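Local coordinates for protein transcription termination factor FttA (PDB 2XR1) that probably terminates transcription across the genome by cleaving nascent RNA at the polymerase exit channel, with a two-zinc nuclease centre, at residues R599-T605 with I626-L631; F352-Y356 with I378-T382; W553-P557 with M567-N571; S511-N515 with Q540-G546. All coordinates share one frame; numbering follows the deposited sequence.

Contact 1: R599-T605 with I626-L631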
# COMPACT_ATOMS: atom_id res chain seq x y z
N ARG B 599 -19.48 18.09 -9.55
CA ARG B 599 -19.54 16.65 -9.81
C ARG B 599 -18.15 16.06 -9.68
O ARG B 599 -17.19 16.61 -10.22
CB ARG B 599 -20.04 16.43 -11.22
CG ARG B 599 -20.36 15.01 -11.65
CD ARG B 599 -20.84 15.12 -13.13
NE ARG B 599 -21.98 14.26 -13.52
CZ ARG B 599 -23.14 14.16 -12.88
NH1 ARG B 599 -23.38 14.79 -11.74
NH2 ARG B 599 -24.07 13.38 -13.39
N PRO B 600 -18.00 14.97 -8.93
CA PRO B 600 -16.68 14.37 -8.79
C PRO B 600 -16.31 13.54 -10.01
O PRO B 600 -17.17 13.13 -10.76
CB PRO B 600 -16.87 13.44 -7.59
CG PRO B 600 -18.27 13.07 -7.65
CD PRO B 600 -19.01 14.26 -8.13
N GLU B 601 -15.02 13.30 -10.17
CA GLU B 601 -14.51 12.57 -11.30
C GLU B 601 -14.39 11.08 -10.96
O GLU B 601 -14.45 10.26 -11.87
CB GLU B 601 -13.12 13.12 -11.71
CG GLU B 601 -13.07 14.62 -11.97
CD GLU B 601 -11.64 15.16 -12.30
OE1 GLU B 601 -10.60 14.47 -11.98
OE2 GLU B 601 -11.57 16.29 -12.87
N ARG B 602 -14.18 10.74 -9.70
CA ARG B 602 -14.26 9.34 -9.29
C ARG B 602 -15.09 9.15 -8.02
O ARG B 602 -15.12 10.01 -7.18
CB ARG B 602 -12.90 8.69 -9.06
CG ARG B 602 -11.77 9.20 -9.83
CD ARG B 602 -11.46 8.46 -11.12
NE ARG B 602 -10.54 7.33 -10.93
CZ ARG B 602 -9.28 7.40 -10.45
NH1 ARG B 602 -8.72 8.58 -10.07
NH2 ARG B 602 -8.57 6.25 -10.33
N VAL B 603 -15.78 8.03 -7.90
CA VAL B 603 -16.26 7.62 -6.61
C VAL B 603 -15.89 6.19 -6.26
O VAL B 603 -15.74 5.35 -7.13
CB VAL B 603 -17.73 7.97 -6.32
CG1 VAL B 603 -18.39 8.83 -7.44
CG2 VAL B 603 -18.46 6.80 -5.91
N PHE B 604 -15.64 5.95 -4.98
CA PHE B 604 -15.28 4.67 -4.49
C PHE B 604 -16.27 4.30 -3.43
O PHE B 604 -16.82 5.19 -2.77
CB PHE B 604 -13.89 4.73 -3.89
CG PHE B 604 -12.84 4.93 -4.90
CD1 PHE B 604 -12.36 3.86 -5.63
CD2 PHE B 604 -12.37 6.18 -5.20
CE1 PHE B 604 -11.38 4.06 -6.59
CE2 PHE B 604 -11.42 6.36 -6.14
CZ PHE B 604 -10.93 5.29 -6.82
N THR B 605 -16.53 3.02 -3.24
CA THR B 605 -17.54 2.64 -2.27
C THR B 605 -16.99 1.70 -1.19
O THR B 605 -16.06 1.00 -1.40
CB THR B 605 -18.75 2.03 -2.98
OG1 THR B 605 -18.34 0.88 -3.71
CG2 THR B 605 -19.36 3.03 -3.92
N ILE B 626 -20.18 8.53 -13.89
CA ILE B 626 -18.97 8.84 -13.12
C ILE B 626 -18.17 7.54 -12.90
O ILE B 626 -18.70 6.56 -12.45
CB ILE B 626 -19.34 9.41 -11.73
CG1 ILE B 626 -20.14 10.69 -11.87
CG2 ILE B 626 -18.13 9.67 -10.89
CD1 ILE B 626 -20.82 11.04 -10.57
N GLU B 627 -16.90 7.52 -13.20
CA GLU B 627 -16.12 6.30 -12.96
C GLU B 627 -16.10 5.90 -11.48
O GLU B 627 -15.57 6.63 -10.62
CB GLU B 627 -14.69 6.49 -13.42
CG GLU B 627 -13.86 5.25 -13.35
CD GLU B 627 -12.46 5.48 -13.88
OE1 GLU B 627 -12.30 5.70 -15.11
OE2 GLU B 627 -11.51 5.47 -13.04
N THR B 628 -16.68 4.74 -11.17
CA THR B 628 -16.71 4.33 -9.76
C THR B 628 -16.51 2.83 -9.56
O THR B 628 -16.91 2.02 -10.38
CB THR B 628 -17.98 4.84 -9.03
OG1 THR B 628 -18.80 3.75 -8.65
CG2 THR B 628 -18.76 5.85 -9.87
N ARG B 629 -15.92 2.47 -8.43
CA ARG B 629 -15.49 1.12 -8.15
C ARG B 629 -15.39 0.85 -6.64
O ARG B 629 -15.01 1.74 -5.86
CB ARG B 629 -14.11 0.94 -8.75
CG ARG B 629 -13.36 -0.27 -8.23
CD ARG B 629 -12.25 -0.77 -9.23
NE ARG B 629 -11.11 0.15 -9.34
CZ ARG B 629 -10.18 0.35 -8.40
NH1 ARG B 629 -10.24 -0.28 -7.22
NH2 ARG B 629 -9.18 1.21 -8.65
N ALA B 630 -15.69 -0.40 -6.23
CA ALA B 630 -15.66 -0.79 -4.82
C ALA B 630 -14.24 -1.04 -4.35
O ALA B 630 -13.45 -1.70 -5.05
CB ALA B 630 -16.48 -2.01 -4.58
N LEU B 631 -13.92 -0.52 -3.17
CA LEU B 631 -12.58 -0.72 -2.62
C LEU B 631 -12.43 -2.14 -2.04
O LEU B 631 -13.42 -2.81 -1.77
CB LEU B 631 -12.27 0.33 -1.55
CG LEU B 631 -12.23 1.80 -1.99
CD1 LEU B 631 -11.96 2.71 -0.80
CD2 LEU B 631 -11.15 1.98 -3.05
O HOH W 1 -15.92 -1.67 -0.71

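Contact 2: F352-Y356 with I378-T382. With ZN (zinc ion), chain E; ZN (zinc ion), chain F.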
# COMPACT_ATOMS: atom_id res chain seq x y z
N PHE B 352 -14.37 12.09 2.13
CA PHE B 352 -14.73 10.84 2.73
C PHE B 352 -16.03 11.11 3.37
O PHE B 352 -16.08 11.99 4.19
CB PHE B 352 -13.74 10.48 3.83
CG PHE B 352 -12.48 9.88 3.32
CD1 PHE B 352 -11.49 10.68 2.77
CD2 PHE B 352 -12.24 8.50 3.42
CE1 PHE B 352 -10.29 10.13 2.29
CE2 PHE B 352 -11.06 7.95 2.95
CZ PHE B 352 -10.08 8.78 2.38
N THR B 353 -17.06 10.35 3.07
CA THR B 353 -18.40 10.69 3.57
C THR B 353 -18.58 10.21 4.96
O THR B 353 -19.38 10.78 5.70
CB THR B 353 -19.55 10.06 2.72
OG1 THR B 353 -19.42 8.65 2.76
CG2 THR B 353 -19.51 10.52 1.26
N GLY B 354 -17.88 9.17 5.38
CA GLY B 354 -18.25 8.45 6.62
C GLY B 354 -19.66 7.90 6.37
O GLY B 354 -20.06 7.70 5.21
N ASP B 355 -20.40 7.66 7.46
CA ASP B 355 -21.78 7.26 7.38
C ASP B 355 -22.60 8.56 7.25
O ASP B 355 -22.28 9.56 7.89
CB ASP B 355 -22.16 6.47 8.63
CG ASP B 355 -21.44 5.09 8.75
OD1 ASP B 355 -20.72 4.77 7.77
OD2 ASP B 355 -21.60 4.36 9.81
N TYR B 356 -23.61 8.58 6.38
CA TYR B 356 -24.39 9.75 6.18
C TYR B 356 -25.81 9.47 5.80
O TYR B 356 -26.12 8.38 5.33
CB TYR B 356 -23.79 10.61 5.09
CG TYR B 356 -23.76 10.04 3.71
CD1 TYR B 356 -22.69 9.25 3.27
CD2 TYR B 356 -24.76 10.36 2.79
CE1 TYR B 356 -22.65 8.76 1.97
CE2 TYR B 356 -24.74 9.90 1.49
CZ TYR B 356 -23.69 9.09 1.08
OH TYR B 356 -23.65 8.63 -0.21
N ILE B 378 -15.27 9.15 -1.57
CA ILE B 378 -15.24 7.81 -1.04
C ILE B 378 -16.48 7.77 -0.17
O ILE B 378 -16.55 8.47 0.85
CB ILE B 378 -13.98 7.57 -0.19
CG1 ILE B 378 -12.77 7.46 -1.13
CG2 ILE B 378 -14.13 6.30 0.65
CD1 ILE B 378 -11.62 8.31 -0.84
N SER B 379 -17.45 6.95 -0.60
CA SER B 379 -18.79 6.92 -0.01
C SER B 379 -19.11 5.62 0.68
O SER B 379 -18.69 4.57 0.24
CB SER B 379 -19.83 7.13 -1.10
OG SER B 379 -21.14 7.02 -0.56
N GLU B 380 -19.92 5.69 1.72
CA GLU B 380 -20.47 4.48 2.30
C GLU B 380 -21.48 3.90 1.34
O GLU B 380 -21.92 4.61 0.46
CB GLU B 380 -21.19 4.71 3.62
CG GLU B 380 -22.44 5.57 3.51
CD GLU B 380 -23.51 5.09 4.44
OE1 GLU B 380 -23.90 3.89 4.30
OE2 GLU B 380 -23.97 5.89 5.28
N ALA B 381 -21.83 2.63 1.56
CA ALA B 381 -22.73 1.88 0.69
C ALA B 381 -23.66 0.90 1.44
O ALA B 381 -24.00 -0.11 0.91
CB ALA B 381 -21.91 1.13 -0.40
N THR B 382 -24.07 1.23 2.66
CA THR B 382 -24.77 0.28 3.56
C THR B 382 -26.05 -0.19 2.97
O THR B 382 -26.34 -1.38 2.96
CB THR B 382 -25.10 0.87 4.92
OG1 THR B 382 -23.94 1.51 5.44
CG2 THR B 382 -25.53 -0.22 5.90
ZN ZN E . -22.32 4.81 11.97
ZN ZN F . -20.60 2.60 10.37

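Contact 3: W553-P557 with M567-N571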
# COMPACT_ATOMS: atom_id res chain seq x y z
N TRP B 553 -34.17 -17.76 12.02
CA TRP B 553 -33.62 -18.72 12.97
C TRP B 553 -34.39 -18.55 14.30
O TRP B 553 -34.60 -17.41 14.76
CB TRP B 553 -32.12 -18.52 13.17
CG TRP B 553 -31.30 -19.51 12.47
CD1 TRP B 553 -30.99 -20.77 12.91
CD2 TRP B 553 -30.68 -19.38 11.19
NE1 TRP B 553 -30.23 -21.43 11.99
CE2 TRP B 553 -30.01 -20.59 10.92
CE3 TRP B 553 -30.61 -18.35 10.25
CZ2 TRP B 553 -29.29 -20.81 9.75
CZ3 TRP B 553 -29.89 -18.57 9.08
CH2 TRP B 553 -29.24 -19.80 8.84
N LYS B 554 -34.84 -19.67 14.87
CA LYS B 554 -35.58 -19.66 16.14
C LYS B 554 -34.74 -20.23 17.30
O LYS B 554 -35.17 -20.19 18.46
CB LYS B 554 -36.91 -20.47 16.03
CG LYS B 554 -37.65 -20.47 14.64
CD LYS B 554 -37.97 -19.04 14.07
CE LYS B 554 -39.28 -18.42 14.58
NZ LYS B 554 -39.15 -17.85 15.95
N GLU B 555 -33.57 -20.78 16.98
CA GLU B 555 -32.63 -21.29 17.97
C GLU B 555 -31.47 -20.30 18.04
O GLU B 555 -30.76 -20.10 17.04
CB GLU B 555 -32.14 -22.68 17.56
CG GLU B 555 -31.46 -23.49 18.67
CD GLU B 555 -32.41 -24.38 19.49
OE1 GLU B 555 -33.41 -24.90 18.93
OE2 GLU B 555 -32.14 -24.57 20.71
N ILE B 556 -31.33 -19.62 19.18
CA ILE B 556 -30.28 -18.61 19.37
C ILE B 556 -29.37 -19.02 20.53
O ILE B 556 -29.86 -19.30 21.63
CB ILE B 556 -30.87 -17.22 19.61
CG1 ILE B 556 -31.54 -16.71 18.33
CG2 ILE B 556 -29.81 -16.21 20.06
CD1 ILE B 556 -32.85 -17.42 17.98
N PRO B 557 -28.04 -19.04 20.30
CA PRO B 557 -27.10 -19.51 21.32
C PRO B 557 -26.89 -18.52 22.45
O PRO B 557 -26.78 -17.31 22.21
CB PRO B 557 -25.80 -19.72 20.53
CG PRO B 557 -25.89 -18.74 19.41
CD PRO B 557 -27.34 -18.60 19.07
N MET B 567 -29.00 -22.41 25.07
CA MET B 567 -29.81 -22.54 23.86
C MET B 567 -31.31 -22.52 24.18
O MET B 567 -31.86 -23.51 24.70
CB MET B 567 -29.47 -23.86 23.14
CG MET B 567 -28.30 -23.76 22.17
SD MET B 567 -28.56 -22.55 20.84
CE MET B 567 -27.68 -23.36 19.50
N LEU B 568 -31.98 -21.39 23.87
CA LEU B 568 -33.40 -21.21 24.24
C LEU B 568 -34.27 -20.67 23.08
O LEU B 568 -33.89 -19.72 22.39
CB LEU B 568 -33.55 -20.34 25.52
CG LEU B 568 -33.35 -21.04 26.89
CD1 LEU B 568 -33.37 -20.03 28.06
CD2 LEU B 568 -34.37 -22.17 27.15
N LYS B 569 -35.44 -21.31 22.93
CA LYS B 569 -36.32 -21.10 21.77
C LYS B 569 -37.26 -19.91 21.88
O LYS B 569 -37.98 -19.73 22.88
CB LYS B 569 -37.16 -22.35 21.50
CG LYS B 569 -36.63 -23.23 20.38
CD LYS B 569 -37.66 -24.28 19.95
CE LYS B 569 -38.26 -25.04 21.16
NZ LYS B 569 -37.23 -25.50 22.13
N MET B 570 -37.30 -19.15 20.78
CA MET B 570 -37.99 -17.89 20.69
C MET B 570 -39.35 -18.02 19.99
O MET B 570 -39.42 -18.35 18.83
CB MET B 570 -37.09 -16.95 19.91
CG MET B 570 -37.58 -15.54 19.68
SD MET B 570 -36.73 -15.02 18.19
CE MET B 570 -37.54 -13.45 17.91
N ASN B 571 -40.42 -17.75 20.73
CA ASN B 571 -41.75 -17.75 20.17
C ASN B 571 -42.28 -16.34 19.91
O ASN B 571 -43.41 -16.19 19.47
CB ASN B 571 -42.70 -18.44 21.14
CG ASN B 571 -42.24 -19.84 21.51
OD1 ASN B 571 -41.13 -20.25 21.14
ND2 ASN B 571 -43.07 -20.57 22.26

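Contact 4: S511-N515 with Q540-G546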
# COMPACT_ATOMS: atom_id res chain seq x y z
N SER B 511 -27.12 -4.16 22.94
CA SER B 511 -26.62 -3.40 21.80
C SER B 511 -27.48 -3.59 20.58
O SER B 511 -28.17 -4.56 20.43
CB SER B 511 -25.19 -3.82 21.47
OG SER B 511 -25.09 -5.21 21.44
N GLY B 512 -27.39 -2.65 19.67
CA GLY B 512 -28.29 -2.61 18.52
C GLY B 512 -28.38 -3.77 17.55
O GLY B 512 -29.30 -3.77 16.73
N MET B 513 -27.46 -4.72 17.61
CA MET B 513 -27.54 -5.95 16.77
C MET B 513 -27.48 -7.24 17.60
O MET B 513 -27.15 -8.32 17.10
CB MET B 513 -26.48 -5.91 15.66
CG MET B 513 -26.69 -4.71 14.71
SD MET B 513 -25.50 -4.72 13.40
CE MET B 513 -26.11 -3.44 12.28
N MET B 514 -27.79 -7.10 18.88
CA MET B 514 -27.94 -8.20 19.82
C MET B 514 -26.71 -9.07 19.98
O MET B 514 -26.82 -10.20 20.43
CB MET B 514 -29.14 -9.06 19.41
CG MET B 514 -30.44 -8.30 19.43
SD MET B 514 -31.86 -9.22 18.85
CE MET B 514 -32.42 -10.05 20.34
N ASN B 515 -25.53 -8.54 19.65
CA ASN B 515 -24.28 -9.27 19.92
C ASN B 515 -23.90 -9.23 21.37
O ASN B 515 -22.98 -9.91 21.80
CB ASN B 515 -23.12 -8.81 19.01
CG ASN B 515 -22.88 -9.79 17.82
OD1 ASN B 515 -23.65 -10.73 17.63
ND2 ASN B 515 -21.81 -9.56 17.04
N GLN B 540 -29.25 -5.13 10.29
CA GLN B 540 -28.43 -5.99 11.14
C GLN B 540 -27.38 -6.59 10.23
O GLN B 540 -27.71 -7.17 9.23
CB GLN B 540 -29.28 -7.10 11.72
CG GLN B 540 -30.61 -6.67 12.33
CD GLN B 540 -30.44 -6.03 13.66
OE1 GLN B 540 -29.77 -6.55 14.54
NE2 GLN B 540 -31.02 -4.84 13.82
N ALA B 541 -26.10 -6.43 10.58
CA ALA B 541 -25.01 -6.83 9.71
C ALA B 541 -24.83 -8.35 9.70
O ALA B 541 -25.24 -9.02 10.63
CB ALA B 541 -23.75 -6.17 10.16
N ASP B 542 -24.21 -8.85 8.64
CA ASP B 542 -23.73 -10.22 8.58
C ASP B 542 -23.06 -10.65 9.87
O ASP B 542 -22.25 -9.91 10.43
CB ASP B 542 -22.67 -10.35 7.48
CG ASP B 542 -23.25 -10.29 6.05
OD1 ASP B 542 -24.50 -10.31 5.87
OD2 ASP B 542 -22.42 -10.22 5.10
N GLY B 543 -23.37 -11.86 10.33
CA GLY B 543 -22.68 -12.47 11.46
C GLY B 543 -23.23 -12.08 12.81
O GLY B 543 -22.78 -12.58 13.83
N THR B 544 -24.19 -11.17 12.85
CA THR B 544 -24.74 -10.76 14.12
C THR B 544 -25.89 -11.65 14.55
O THR B 544 -26.57 -12.25 13.73
CB THR B 544 -25.22 -9.26 14.13
OG1 THR B 544 -26.18 -9.02 13.10
CG2 THR B 544 -24.04 -8.34 13.94
N ILE B 545 -26.10 -11.72 15.86
CA ILE B 545 -27.23 -12.44 16.42
C ILE B 545 -28.49 -11.85 15.82
O ILE B 545 -29.32 -12.58 15.31
CB ILE B 545 -27.24 -12.37 17.97
CG1 ILE B 545 -26.11 -13.22 18.54
CG2 ILE B 545 -28.58 -12.79 18.52
CD1 ILE B 545 -26.11 -14.66 18.08
N GLY B 546 -28.62 -10.53 15.85
CA GLY B 546 -29.81 -9.89 15.31
C GLY B 546 -30.10 -10.29 13.87
O GLY B 546 -31.24 -10.56 13.49

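Contact 1: R599-T605 with I626-L631
Arg-602 and Glu-627 lie side by side, pointing the same way, and meet in a salt bridge in which Arg-602 NE donates to Glu-627 OE2 at 3.0 Å. The guanidinium and carboxylate planes stand 87° apart, and NE approaches from above the carboxylate, so the link is single and bent. Glu-627 keeps its chain extended, CG opposite the backbone N (chi1 -173°), whereas Arg-602 folds over at its second and third torsions. Both are long enough to pair at the surface.

Further along this side, Phe-604 and Arg-629 run alongside each other. Phe-604 CE1 lies over one face of the guanidinium, 4.1 Å from Arg-629 NH2, the planes 77° apart. The Leu-631 side chain crosses that of Phe-604 at about a right angle and brings CD2 to 3.4 Å from Phe-604 CD1. A broad apolar ring suits this place between strand neighbours and Val-637.

On the other side, beta-branched Val-603 and Thr-628 suit extended strands; Val-603 CG2 lies 3.7 Å from Thr-628 CB, and Val-603 CG1 meets Ile-626 CG2 crosswise at 3.6 Å. Backbone bonds include Arg-629 N to Val-603 O (3.2 Å), and a water bridges Thr-605 O and Leu-631 O.

Parallel strands 602-606 and 627-630 belong to a beta-alpha-beta crossover whose helix 610-624 covers the Val-603 and Thr-628 side, taking hydroxyl bonds from Thr-605 to Cys-613 O and from Thr-628 to Ala-617 O. Strand 376-380 flanks 602-606, strand 627-630 is outermost in this chain's sheet, and strand 636-638 packs Val-637 on the Phe-604 side.

Contact 2: F352-Y356 with I378-T382
Glu-380 reaches across from the end of strand 376-380 to the loop that follows strand 348-352, at the metal-binding edge of the metallo-beta-lactamase fold. Its OE2 accepts the N-H of Tyr-356 at 2.9 Å on the anti lone pair, and also bonds His-583 ND1. A chi1 of 65° places CG between the backbone N and carbonyl carbon, which brings CG 3.5 Å from Tyr-356 CE1, while the carboxylate stands nearly perpendicular to the ring. The other oxygen, OE1, accepts from both N and OG1 of Thr-382; with two acceptor oxygens, a carboxylate can serve donors of both segments. Thr-382 OG1 in turn bonds zinc ligand His-607, so Glu-380 probably helps to position this second-shell threonine.

Deeper in the sheet, Ile-378 lies alongside Phe-352 and sets CD1 over one face of the ring, 3.9 Å from its centroid, in a CH-pi contact. Bulky apolar groups fit this buried spot, and the backbones are joined there by Thr-353 N to Ile-378 O (3.0 Å).

Glu-380 fixes the loop just beyond Asp-355, whose OD2 bridges the metals, 2.1 Å from the zinc ion of chain F and 2.3 Å from that of chain E.

Contact 3: W553-P557 with M567-N571
Lys-554 and Met-570 are joined by two hydrogen bonds. Lys-554 NZ donates to Met-570 O at 2.9 Å, approaching somewhat tilted from the carbonyl plane, and Met-570 N gives a weak bond to Lys-554 O at 3.3 Å. The lysine chain bends at chi2, chi3 and chi4, curling its ammonium back to the opposite backbone; a long flexible chain at the surface can do this.

The two segments form a short antiparallel beta hairpin in the beta-CASP region, and its strands, about 555-556 and 568-569, are only weakly bonded. Eight residues between the segments, 559-566, are not modelled.

Apolar and sulfur contacts hold the end near that gap. Met-567 crosses Glu-555 at about a right angle, its SD 3.7 Å from Glu-555 CG, and the same sulfur lies 3.4 Å from Pro-557 CA and 3.6 Å from Ile-556 O. A bent thioether chain fits between Glu-555 CG and the proline. Ile-556 and Met-570, both buried, pack on Ile-549 of helix 545-550.

Charge plays a looser part: Glu-555 OE1 and Lys-569 NZ are 5.0 Å apart, too far to touch, though Glu-555 OE1 lies 3.9 Å from Lys-569 CG.

Contact 4: S511-N515 with Q540-G546
Met-513 lies along the side chain of Gln-540, the two sliding past each other in opposite directions, with Gln-540 OE1 3.5 Å from Met-513 CB. With CG opposite the carbonyl carbon (chi1 -61°), the methionine chain runs extended to the backbone of Ala-541, whose N-H points almost straight at SD in a weak hydrogen bond of 3.4 Å. An unbranched thioether suits this buried course, being both apolar and able to accept such a bond; Ala-541 CB and Thr-544 CG2 pack on the same sulfur. The amide nitrogen of Gln-540 is bonded to Gly-538 O.

At the first turn of helix 545-550, Asn-515 OD1 accepts from Ile-545 N at 3.2 Å, and Met-513 O from Gly-546 N at 2.9 Å; both donors stand well above the carbonyl planes. Gly-546 has no side chain, and Gln-540 OE1 and Met-513 O lie close beside its CA. Met-514 CB touches Ile-545 CG2 at 3.9 Å, and its sulfur end turns off toward helix 518-526. Thr-544 is the N-cap: its OG1 donates to Ala-541 O (2.6 Å) across a type II turn and accepts from Arg-547 N. Gly-543 takes the positive phi (85°) of that turn.

Beta-CASP loop 511-515 supplies acceptors to a helix end in the same domain, and the Met-513 side chain comes within about 8 Å of a zinc ion. Ile-545 N and Gly-546 N, which lack in-helix acceptors at a helix start, are satisfied by uncharged oxygens, and the partial positive charge of the helix end probably strengthens these bonds.

Contact 2 is wholly buried and contact 4 largely so, whereas contacts 1 and 3 are only partly buried, with charged side chains at their margins. Contacts 1 and 2 share one mixed sheet: strands 602-606 and 376-380 are neighbours, joined by a probable hydrogen bond from Ser-379 N to Phe-604 O. Contacts 3 and 4 belong to the beta-CASP region and meet through Ile-556 and Ile-545. Chemistry follows place: carboxylates serve zinc and backbone in contact 2, neutral acceptors a helix start in contact 4, and contact 1 carries a marginal salt bridge. Contact 3, about 35 Å from the chain's centre, relies on a weak backbone bond, a lysine-to-carbonyl bond and methionine sulfur contacts.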